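PDB 2NZJ: GTP-binding protein REM 1 from Homo sapiens, which binds guanine nucleotides, here GDP with magnesium, and probably works as a small GTP-binding signalling protein of the Ras family. Local coordinates for residues Ile83-Ser86 / Gly91-Glu94. Sequence-based numbering, arbitrary orientation.
Sequences IVYS and GSFE
The hydroxyl of Ser92 is held by two groups: its OG accepts the amide of Ser86, with Ser86 N and Ser92 OG 3.0 Å apart and an N-H...O angle of 154°, and is also hydrogen-bonded to the carbonyl O of Asp89. In the Ras-type P-loop NTPase fold this pins the first turn of helix 90-105 to the last residue of strand 80-86, at the start of a right-handed beta-alpha-beta crossover to the parallel strand 114-119. It is a worked example of how a side-chain hydroxyl can join a helix to a strand where no backbone pairing links them. OG reaches Ser86 because it sits between the backbone N and carbonyl carbon of its own residue (chi1 68°).

Beside the hydroxyl, the rings of Tyr85 and Phe93 rise side by side in an edge-to-face pair, centroids 4.8 Å apart and planes at 59°. Phe93 directs its CD1 corner over the middle of the tyrosine face, 3.4 Å above the ring plane. With Tyr85 cut back to an alanine, that corner is likely to lose the ring it leans on, leaving the phenylalanine freer to turn. Leu116 of strand 114-119 also touches Tyr85, while Val129 meets Phe93. The bound GDP lies about 7 Å from the side chain of Ser86. Phe93 CB approaches Tyr85 CD2 to 3.7 Å, and Tyr85 CB rests 3.4 Å from Ser92 O.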
loop_
_atom_site.group_PDB
_atom_site.type_symbol
_atom_site.label_atom_id
_atom_site.label_comp_id
_atom_site.label_asym_id
_atom_site.label_seq_id
_atom_site.Cartn_x
_atom_site.Cartn_y
_atom_site.Cartn_z
ATOM N N ILE A 83 -0.977 -3.220 1.954
ATOM C CA ILE A 83 -1.830 -4.344 1.576
ATOM C C ILE A 83 -3.133 -3.794 1.027
ATOM O O ILE A 83 -3.931 -3.244 1.773
ATOM C CB ILE A 83 -2.190 -5.233 2.793
ATOM C CG1 ILE A 83 -0.956 -5.926 3.361
ATOM C CG2 ILE A 83 -3.234 -6.271 2.422
ATOM C CD1 ILE A 83 -1.149 -6.487 4.783
ATOM N N VAL A 84 -3.350 -3.961 -0.275
ATOM C CA VAL A 84 -4.508 -3.396 -0.977
ATOM C C VAL A 84 -5.545 -4.479 -1.230
ATOM O O VAL A 84 -5.186 -5.573 -1.630
ATOM C CB VAL A 84 -4.081 -2.832 -2.324
ATOM C CG1 VAL A 84 -5.284 -2.288 -3.119
ATOM C CG2 VAL A 84 -2.983 -1.780 -2.111
ATOM N N TYR A 85 -6.823 -4.179 -0.981
ATOM C CA TYR A 85 -7.950 -5.010 -1.456
ATOM C C TYR A 85 -8.971 -4.096 -2.156
ATOM O O TYR A 85 -8.869 -2.870 -2.084
ATOM C CB TYR A 85 -8.577 -5.842 -0.304
ATOM C CG TYR A 85 -9.285 -5.014 0.717
ATOM C CD1 TYR A 85 -8.598 -4.439 1.760
ATOM C CD2 TYR A 85 -10.635 -4.755 0.611
ATOM C CE1 TYR A 85 -9.216 -3.640 2.678
ATOM C CE2 TYR A 85 -11.285 -3.910 1.540
ATOM C CZ TYR A 85 -10.555 -3.360 2.567
ATOM O OH TYR A 85 -11.167 -2.576 3.523
ATOM N N SER A 86 -9.924 -4.700 -2.857
ATOM C CA SER A 86 -11.039 -3.970 -3.449
ATOM C C SER A 86 -12.282 -4.100 -2.591
ATOM O O SER A 86 -12.715 -5.198 -2.286
ATOM C CB SER A 86 -11.358 -4.497 -4.834
ATOM O OG SER A 86 -12.498 -3.835 -5.347
ATOM N N GLY A 91 -13.413 -11.671 -1.674
ATOM C CA GLY A 91 -12.233 -12.532 -1.786
ATOM C C GLY A 91 -10.917 -11.819 -1.561
ATOM O O GLY A 91 -10.048 -12.334 -0.861
ATOM N N SER A 92 -10.782 -10.626 -2.138
ATOM C CA SER A 92 -9.533 -9.834 -2.031
ATOM C C SER A 92 -9.311 -9.344 -0.606
ATOM O O SER A 92 -8.174 -9.239 -0.147
ATOM C CB SER A 92 -9.520 -8.626 -3.006
ATOM O OG SER A 92 -10.489 -7.634 -2.655
ATOM N N PHE A 93 -10.410 -9.056 0.080
ATOM C CA PHE A 93 -10.368 -8.625 1.470
ATOM C C PHE A 93 -9.938 -9.785 2.366
ATOM O O PHE A 93 -9.122 -9.617 3.250
ATOM C CB PHE A 93 -11.733 -8.057 1.875
ATOM C CG PHE A 93 -11.824 -7.667 3.308
ATOM C CD1 PHE A 93 -11.043 -6.655 3.810
ATOM C CD2 PHE A 93 -12.702 -8.316 4.166
ATOM C CE1 PHE A 93 -11.118 -6.292 5.159
ATOM C CE2 PHE A 93 -12.792 -7.954 5.504
ATOM C CZ PHE A 93 -12.003 -6.930 5.999
ATOM N N GLU A 94 -10.468 -10.966 2.099
ATOM C CA GLU A 94 -10.108 -12.185 2.837
ATOM C C GLU A 94 -8.614 -12.489 2.697
ATOM O O GLU A 94 -7.925 -12.793 3.678
ATOM C CB GLU A 94 -10.972 -13.400 2.363
ATOM C CG GLU A 94 -12.463 -13.327 2.807
ATOM C CD GLU A 94 -13.404 -14.414 2.213
ATOM O OE1 GLU A 94 -13.001 -15.175 1.300
ATOM O OE2 GLU A 94 -14.582 -14.502 2.659
#